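Local coordinates for extracellular sialidase/neuraminidase, putative (PDB 2XZI), which acts as a KDNase, a sialidase-family hydrolase that probably releases terminal KDN from glycoconjugates, at residues T31-H36 / G57-N62; D67-Y72 / L91-G96. One frame throughout, in Å; residues are numbered along the deposited sequence.

Contact 1 of 2, residues T31-H36 / G57-N62; sequences TGIGFH and GRRHTN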
ATOM      1  N   THR A  31       1.152  23.680   8.230  1.00 12.96           N
ATOM      2  CA  THR A  31       1.637  24.823   7.451  1.00 12.93           C
ATOM      3  C   THR A  31       0.561  25.433   6.561  1.00 12.94           C
ATOM      4  O   THR A  31       0.811  26.457   5.923  1.00 13.98           O
ATOM      5  CB  THR A  31       2.775  24.383   6.537  1.00 12.91           C
ATOM      6  OG1 THR A  31       2.304  23.300   5.713  1.00 11.32           O
ATOM      7  CG2 THR A  31       3.984  23.936   7.353  1.00 14.19           C
ATOM      8  N   GLY A  32      -0.606  24.797   6.484  1.00 11.88           N
ATOM      9  CA  GLY A  32      -1.710  25.266   5.638  1.00 11.76           C
ATOM     10  C   GLY A  32      -1.723  24.626   4.263  1.00 11.10           C
ATOM     11  O   GLY A  32      -2.649  24.840   3.481  1.00 11.83           O
ATOM     12  N   ILE A  33      -0.683  23.847   3.965  1.00 10.35           N
ATOM     13  CA  ILE A  33      -0.588  23.141   2.685  1.00 10.04           C
ATOM     14  C   ILE A  33      -1.669  22.065   2.571  1.00  9.56           C
ATOM     15  O   ILE A  33      -1.746  21.165   3.420  1.00  8.97           O
ATOM     16  CB  ILE A  33       0.825  22.529   2.452  1.00 10.17           C
ATOM     17  CG1 ILE A  33       1.905  23.618   2.290  1.00 12.42           C
ATOM     18  CG2 ILE A  33       0.807  21.537   1.270  1.00 10.63           C
ATOM     19  CD1 ILE A  33       1.746  24.484   1.070  1.00 15.24           C
ATOM     20  N   GLY A  34      -2.504  22.186   1.543  1.00  8.65           N
ATOM     21  CA  GLY A  34      -3.574  21.229   1.305  1.00  8.82           C
ATOM     22  C   GLY A  34      -3.345  20.406   0.060  1.00  7.56           C
ATOM     23  O   GLY A  34      -2.335  20.571  -0.653  1.00  8.69           O
ATOM     24  N   PHE A  35      -4.298  19.521  -0.207  1.00  7.67           N
ATOM     25  CA  PHE A  35      -4.148  18.533  -1.273  1.00  6.99           C
ATOM     26  C   PHE A  35      -5.472  18.289  -1.965  1.00  6.92           C
ATOM     27  O   PHE A  35      -6.512  18.036  -1.310  1.00  7.95           O
ATOM     28  CB  PHE A  35      -3.571  17.215  -0.720  1.00  6.72           C
ATOM     29  CG  PHE A  35      -2.261  17.385  -0.016  1.00  5.56           C
ATOM     30  CD1 PHE A  35      -1.072  17.355  -0.714  1.00  5.90           C
ATOM     31  CD2 PHE A  35      -2.219  17.621   1.348  1.00  7.35           C
ATOM     32  CE1 PHE A  35       0.141  17.529  -0.069  1.00  7.35           C
ATOM     33  CE2 PHE A  35      -1.008  17.813   2.019  1.00  8.10           C
ATOM     34  CZ  PHE A  35       0.177  17.765   1.323  1.00  5.50           C
ATOM     35  N   HIS A  36      -5.447  18.363  -3.292  1.00  6.51           N
ATOM     36  CA  HIS A  36      -6.597  18.030  -4.093  1.00  7.37           C
ATOM     37  C   HIS A  36      -7.054  16.607  -3.770  1.00  7.29           C
ATOM     38  O   HIS A  36      -8.236  16.367  -3.491  1.00  7.76           O
ATOM     39  CB  HIS A  36      -6.205  18.174  -5.564  1.00  7.05           C
ATOM     40  CG  HIS A  36      -7.301  17.821  -6.512  1.00  7.93           C
ATOM     41  ND1 HIS A  36      -7.629  16.521  -6.825  1.00  8.06           N
ATOM     42  CD2 HIS A  36      -8.139  18.606  -7.230  1.00  7.60           C
ATOM     43  CE1 HIS A  36      -8.631  16.516  -7.687  1.00  9.01           C
ATOM     44  NE2 HIS A  36      -8.965  17.770  -7.943  1.00  9.95           N
ATOM     45  N   GLY A  57       0.014  12.707  -0.962  1.00  4.32           N
ATOM     46  CA  GLY A  57      -0.764  13.948  -0.963  1.00  5.07           C
ATOM     47  C   GLY A  57      -0.519  14.586  -2.318  1.00  5.31           C
ATOM     48  O   GLY A  57       0.546  15.143  -2.599  1.00  5.40           O
ATOM     49  N   ARG A  58      -1.504  14.467  -3.186  1.00  6.28           N
ATOM     50  CA  ARG A  58      -1.397  14.977  -4.547  1.00  6.62           C
ATOM     51  C   ARG A  58      -1.924  16.420  -4.577  1.00  7.03           C
ATOM     52  O   ARG A  58      -3.132  16.665  -4.463  1.00  7.87           O
ATOM     53  CB  ARG A  58      -2.085  14.019  -5.536  1.00  6.41           C
ATOM     54  CG  ARG A  58      -1.481  12.616  -5.513  1.00  7.09           C
ATOM     55  CD  ARG A  58      -1.989  11.717  -6.621  1.00  5.74           C
ATOM     56  NE  ARG A  58      -1.147  10.518  -6.691  1.00  5.69           N
ATOM     57  CZ  ARG A  58      -1.186   9.616  -7.670  1.00  6.29           C
ATOM     58  NH1 ARG A  58      -2.011   9.748  -8.705  1.00  7.77           N
ATOM     59  NH2 ARG A  58      -0.350   8.582  -7.633  1.00  6.22           N
ATOM     60  N   ARG A  59      -0.996  17.365  -4.719  1.00  7.92           N
ATOM     61  CA  ARG A  59      -1.273  18.747  -4.392  1.00  8.69           C
ATOM     62  C   ARG A  59      -2.364  19.372  -5.229  1.00  8.23           C
ATOM     63  O   ARG A  59      -3.301  19.970  -4.674  1.00  7.53           O
ATOM     64  CB  ARG A  59       0.004  19.557  -4.475  1.00  8.75           C
ATOM     65  CG  ARG A  59       0.992  19.239  -3.345  1.00  9.64           C
ATOM     66  CD  ARG A  59       0.891  20.215  -2.183  1.00 11.11           C
ATOM     67  NE  ARG A  59       1.249  21.582  -2.595  1.00 11.40           N
ATOM     68  CZ  ARG A  59       0.419  22.627  -2.554  1.00 12.68           C
ATOM     69  NH1 ARG A  59      -0.831  22.501  -2.098  1.00 12.60           N
ATOM     70  NH2 ARG A  59       0.864  23.816  -2.963  1.00 15.36           N
ATOM     71  N   HIS A  60      -2.265  19.237  -6.548  1.00  8.43           N
ATOM     72  CA  HIS A  60      -3.071  20.065  -7.446  1.00  9.20           C
ATOM     73  C   HIS A  60      -4.106  19.336  -8.263  1.00  9.18           C
ATOM     74  O   HIS A  60      -5.093  19.946  -8.678  1.00 10.65           O
ATOM     75  CB  HIS A  60      -2.170  20.859  -8.381  1.00  9.48           C
ATOM     76  CG  HIS A  60      -1.120  21.648  -7.666  1.00  8.29           C
ATOM     77  ND1 HIS A  60      -1.423  22.657  -6.774  1.00 10.98           N
ATOM     78  CD2 HIS A  60       0.231  21.564  -7.697  1.00 10.69           C
ATOM     79  CE1 HIS A  60      -0.301  23.158  -6.286  1.00 10.17           C
ATOM     80  NE2 HIS A  60       0.715  22.519  -6.836  1.00 12.29           N
ATOM     81  N   THR A  61      -3.861  18.055  -8.536  1.00  8.80           N
ATOM     82  CA  THR A  61      -4.768  17.240  -9.339  1.00  8.47           C
ATOM     83  C   THR A  61      -4.644  15.827  -8.791  1.00  8.26           C
ATOM     84  O   THR A  61      -3.871  15.585  -7.854  1.00  8.73           O
ATOM     85  CB  THR A  61      -4.371  17.202 -10.832  1.00  8.55           C
ATOM     86  OG1 THR A  61      -3.187  16.415 -10.977  1.00  9.85           O
ATOM     87  CG2 THR A  61      -4.139  18.613 -11.409  1.00 10.02           C
ATOM     88  N   ASN A  62      -5.362  14.888  -9.397  1.00  7.36           N
ATOM     89  CA  ASN A  62      -5.248  13.488  -8.975  1.00  7.38           C
ATOM     90  C   ASN A  62      -4.151  12.732  -9.742  1.00  7.73           C
ATOM     91  O   ASN A  62      -4.013  11.512  -9.593  1.00  7.55           O
ATOM     92  CB  ASN A  62      -6.599  12.767  -9.102  1.00  7.30           C
ATOM     93  CG  ASN A  62      -7.077  12.654 -10.544  1.00  7.26           C
ATOM     94  OD1 ASN A  62      -6.277  12.562 -11.470  1.00  8.39           O
ATOM     95  ND2 ASN A  62      -8.388  12.617 -10.724  1.00  8.66           N
TER
HETATM   96  O   HOH W   1      -3.764  23.647  -0.803  1.00 21.04           O
HETATM   97  O   HOH W   2      -3.951  22.283  -3.168  1.00 23.94           O

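Contact 2 of 2, residues D67-Y72 / L91-G96; sequences DINLVY and LREVVG. With NA (sodium ion), chain E.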
ATOM      1  N   ASP A  67       3.625  17.860  -8.385  1.00  9.19           N
ATOM      2  CA  ASP A  67       3.941  18.071  -6.983  1.00  9.43           C
ATOM      3  C   ASP A  67       3.107  17.133  -6.103  1.00  8.51           C
ATOM      4  O   ASP A  67       1.882  17.306  -5.948  1.00  8.73           O
ATOM      5  CB  ASP A  67       3.690  19.540  -6.618  1.00 10.11           C
ATOM      6  CG  ASP A  67       4.162  19.891  -5.229  1.00 12.23           C
ATOM      7  OD1 ASP A  67       4.850  19.073  -4.574  1.00 12.61           O
ATOM      8  OD2 ASP A  67       3.858  21.018  -4.781  1.00 14.62           O
ATOM      9  N   ILE A  68       3.787  16.142  -5.525  1.00  7.41           N
ATOM     10  CA  ILE A  68       3.151  15.126  -4.682  1.00  6.68           C
ATOM     11  C   ILE A  68       4.039  14.937  -3.475  1.00  7.04           C
ATOM     12  O   ILE A  68       5.246  14.733  -3.624  1.00  7.49           O
ATOM     13  CB  ILE A  68       2.963  13.792  -5.451  1.00  7.00           C
ATOM     14  CG1 ILE A  68       2.044  13.972  -6.662  1.00  6.19           C
ATOM     15  CG2 ILE A  68       2.445  12.689  -4.525  1.00  6.99           C
ATOM     16  CD1 ILE A  68       1.991  12.777  -7.609  1.00  7.92           C
ATOM     17  N   ASN A  69       3.445  15.046  -2.289  1.00  6.83           N
ATOM     18  CA  ASN A  69       4.163  14.874  -1.026  1.00  7.74           C
ATOM     19  C   ASN A  69       3.762  13.584  -0.344  1.00  7.30           C
ATOM     20  O   ASN A  69       2.627  13.113  -0.520  1.00  7.95           O
ATOM     21  CB  ASN A  69       3.947  16.078  -0.080  1.00  7.95           C
ATOM     22  CG  ASN A  69       4.314  17.384  -0.714  1.00  9.61           C
ATOM     23  OD1 ASN A  69       5.084  17.419  -1.664  1.00 10.46           O
ATOM     24  ND2 ASN A  69       3.797  18.486  -0.165  1.00 13.22           N
ATOM     25  N   LEU A  70       4.680  13.027   0.439  1.00  6.13           N
ATOM     26  CA  LEU A  70       4.363  11.822   1.203  1.00  6.37           C
ATOM     27  C   LEU A  70       3.879  12.236   2.573  1.00  6.12           C
ATOM     28  O   LEU A  70       4.653  12.782   3.364  1.00  7.09           O
ATOM     29  CB  LEU A  70       5.589  10.913   1.330  1.00  6.85           C
ATOM     30  CG  LEU A  70       5.324   9.411   1.477  1.00  7.83           C
ATOM     31  CD1 LEU A  70       4.594   9.053   2.782  1.00  7.65           C
ATOM     32  CD2 LEU A  70       4.586   8.855   0.301  1.00  9.84           C
ATOM     33  N   VAL A  71       2.601  11.972   2.834  1.00  5.76           N
ATOM     34  CA  VAL A  71       1.928  12.404   4.059  1.00  6.13           C
ATOM     35  C   VAL A  71       1.532  11.205   4.914  1.00  6.56           C
ATOM     36  O   VAL A  71       1.573  10.065   4.453  1.00  6.37           O
ATOM     37  CB  VAL A  71       0.705  13.333   3.751  1.00  6.20           C
ATOM     38  CG1 VAL A  71       1.186  14.618   3.055  1.00  7.08           C
ATOM     39  CG2 VAL A  71      -0.390  12.606   2.943  1.00  7.43           C
ATOM     40  N   TYR A  72       1.171  11.455   6.171  1.00  6.09           N
ATOM     41  CA  TYR A  72       0.783  10.385   7.059  1.00  6.36           C
ATOM     42  C   TYR A  72      -0.065  10.865   8.227  1.00  6.97           C
ATOM     43  O   TYR A  72      -0.109  12.072   8.524  1.00  7.07           O
ATOM     44  CB  TYR A  72       2.013   9.629   7.568  1.00  6.29           C
ATOM     45  CG  TYR A  72       2.857  10.323   8.620  1.00  6.23           C
ATOM     46  CD1 TYR A  72       3.698  11.375   8.290  1.00  8.26           C
ATOM     47  CD2 TYR A  72       2.851   9.881   9.939  1.00  6.75           C
ATOM     48  CE1 TYR A  72       4.500  11.984   9.247  1.00  7.84           C
ATOM     49  CE2 TYR A  72       3.649  10.496  10.912  1.00  8.44           C
ATOM     50  CZ  TYR A  72       4.478  11.535  10.558  1.00  8.41           C
ATOM     51  OH  TYR A  72       5.282  12.163  11.497  1.00  9.16           O
ATOM     52  N   LEU A  91      -3.056  15.445   9.980  1.00  7.49           N
ATOM     53  CA  LEU A  91      -2.129  15.144   8.900  1.00  6.54           C
ATOM     54  C   LEU A  91      -0.735  15.701   9.162  1.00  6.58           C
ATOM     55  O   LEU A  91      -0.582  16.860   9.567  1.00  7.93           O
ATOM     56  CB  LEU A  91      -2.673  15.697   7.580  1.00  6.78           C
ATOM     57  CG  LEU A  91      -1.950  15.192   6.338  1.00  6.56           C
ATOM     58  CD1 LEU A  91      -2.374  13.752   6.036  1.00  7.12           C
ATOM     59  CD2 LEU A  91      -2.312  16.114   5.187  1.00  7.10           C
ATOM     60  N   ARG A  92       0.275  14.867   8.916  1.00  6.65           N
ATOM     61  CA  ARG A  92       1.691  15.252   8.970  1.00  7.10           C
ATOM     62  C   ARG A  92       2.378  14.863   7.658  1.00  6.81           C
ATOM     63  O   ARG A  92       1.758  14.232   6.792  1.00  6.38           O
ATOM     64  CB  ARG A  92       2.387  14.546  10.129  1.00  7.21           C
ATOM     65  CG  ARG A  92       1.849  14.871  11.507  1.00  9.49           C
ATOM     66  CD  ARG A  92       2.641  14.088  12.521  1.00 13.30           C
ATOM     67  NE  ARG A  92       2.186  14.318  13.879  1.00 16.07           N
ATOM     68  CZ  ARG A  92       2.844  13.901  14.954  1.00 16.64           C
ATOM     69  NH1 ARG A  92       3.978  13.240  14.817  1.00 17.76           N
ATOM     70  NH2 ARG A  92       2.375  14.156  16.167  1.00 17.02           N
ATOM     71  N   GLU A  93       3.640  15.253   7.514  1.00  6.69           N
ATOM     72  CA  GLU A  93       4.393  15.033   6.285  1.00  6.68           C
ATOM     73  C   GLU A  93       5.671  14.271   6.602  1.00  6.70           C
ATOM     74  O   GLU A  93       6.384  14.595   7.562  1.00  6.96           O
ATOM     75  CB  GLU A  93       4.724  16.381   5.632  1.00  7.30           C
ATOM     76  CG  GLU A  93       5.422  16.285   4.287  1.00  9.19           C
ATOM     77  CD  GLU A  93       5.580  17.631   3.634  1.00 13.08           C
ATOM     78  OE1 GLU A  93       6.443  18.410   4.085  1.00 15.50           O
ATOM     79  OE2 GLU A  93       4.828  17.898   2.681  1.00 12.60           O
ATOM     80  N   VAL A  94       5.940  13.231   5.815  1.00  7.12           N
ATOM     81  CA  VAL A  94       7.214  12.536   5.904  1.00  7.45           C
ATOM     82  C   VAL A  94       8.241  13.341   5.101  1.00  8.14           C
ATOM     83  O   VAL A  94       9.297  13.674   5.627  1.00  9.94           O
ATOM     84  CB  VAL A  94       7.119  11.097   5.359  1.00  7.24           C
ATOM     85  CG1 VAL A  94       8.511  10.468   5.328  1.00  7.83           C
ATOM     86  CG2 VAL A  94       6.196  10.250   6.212  1.00  7.67           C
ATOM     87  N   VAL A  95       7.904  13.642   3.842  1.00  8.40           N
ATOM     88  CA  VAL A  95       8.792  14.382   2.940  1.00  8.98           C
ATOM     89  C   VAL A  95       7.963  15.084   1.875  1.00  9.63           C
ATOM     90  O   VAL A  95       6.998  14.517   1.366  1.00  8.97           O
ATOM     91  CB  VAL A  95       9.862  13.451   2.291  1.00  8.38           C
ATOM     92  CG1 VAL A  95       9.214  12.285   1.515  1.00  8.82           C
ATOM     93  CG2 VAL A  95      10.818  14.247   1.399  1.00  9.24           C
ATOM     94  N   GLY A  96       8.330  16.320   1.548  1.00 10.13           N
ATOM     95  CA  GLY A  96       7.588  17.114   0.562  1.00 11.67           C
ATOM     96  C   GLY A  96       8.469  18.078  -0.214  1.00 12.66           C
ATOM     97  O   GLY A  96       7.975  18.924  -0.966  1.00 13.33           O
TER
HETATM   98 NA    NA E 502       6.464  18.994  -2.751  1.00 12.27          NA
HETATM   99  O   HOH W   3       4.819  20.666  -1.952  1.00 21.31           O
HETATM  100  O   HOH W   4       6.953  16.999  -3.706  1.00 12.81           O

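Contact 1 of 2, residues T31-H36 / G57-N62
The R59 guanidinium has CG2 and CD1 of I33 over one face and CE1 of H60 over the opposite face, toward the rim, while the carbonyl of G34 meets it at the edge, near its plane. The H36 ring carries CA of T61 over one face, a CH-pi contact 4.0 Å from T61 CA to the ring centroid, and stacks on the ring of Y367. These groups join the loop that precedes strand 37-45 to the turn leaving strand 51-58, at one end of a blade of the sialidase beta-propeller. R59 starts away from the loop and returns to it by bending at chi2 and chi3 (-96° and -63°). Its CD then rests against the F35 ring, 3.5 Å from CE1, and its NH1 donates to O of G34 at 2.8 Å. The F35 ring and the guanidinium stand almost perpendicular, 88° apart. F35 CD1 also comes within 3.2 Å of the G57 carbonyl carbon, on a residue with no side chain in the ring's way. Next along, the backbone N of H36 donates to O of R59, from above the carbonyl plane. R58 points the other way, to the bound KDN. Its guanidinium is fixed in rotation by salt bridges to E56 and D64 and by a bond from R58 NH1 to N62 O, 2.8 Å long and in the guanidinium plane.

Contact 2 of 2, residues D67-Y72 / L91-G96
Y72 lies against R92 and V94, and its side chain can be followed outward from the strand. Its CB leaves on the same face of the sheet as that of R92, and chi1 of 75° sets CG between the backbone N and the carbonyl carbon, turning the ring across the neighbouring strand. CD1 then meets CG2 of V94 at 3.4 Å, the two side chains crossing at about a right angle. CE1 has O of E93 near the ring plane, while CB of R92 sits over one face, a CH-pi contact 3.9 Å from R92 CB to the ring centroid. At the tip, Y72 OH lies 3.4 Å from R92 CD, and the extended R92 chain runs on to a hydrogen bond between its NH1 and N163. W165 meets the Y72 ring edge-to-face. The backbones pair antiparallel: Y72 and R92 exchange two hydrogen bonds, and O of L70 accepts from N of V94 at 2.8 Å and, weakly, from N of V95. V94 and V95 thus both face L70. Beyond them, sodium is bound by OD1 of D67 and OD1 of N69, each at 2.4 Å, by O of G96 at 2.3 Å, by two waters and by G98. One water also bridges OD2 of D67 to ND2 of N69. The arrangement is a classic beta bulge in the outer strand pair of a propeller blade, leading into a sodium site.

Overall arrangement
Contact 1 sits at the end of the four-stranded antiparallel blade that contact 2 pairs within; their centres are about 9 Å apart, and they meet where strands 51-58 and 68-74 run side by side. G57 N lies 2.7 Å from N69 O, a probable hydrogen bond, and CZ of F35 packs 3.7 Å from CG1 of V71. R59 NE lies 3.5 Å from D67 OD2, a long, weak ion pair to the residue whose OD1 binds sodium; the R59 side chain is about 6 Å from that ion. Contact 1 reaches the sugar pocket directly: R58 NH2 hydrogen-bonds O4 of the bound KDN. Contact 2 stands further back, with the L70 side chain about 11 Å from a bound KDN.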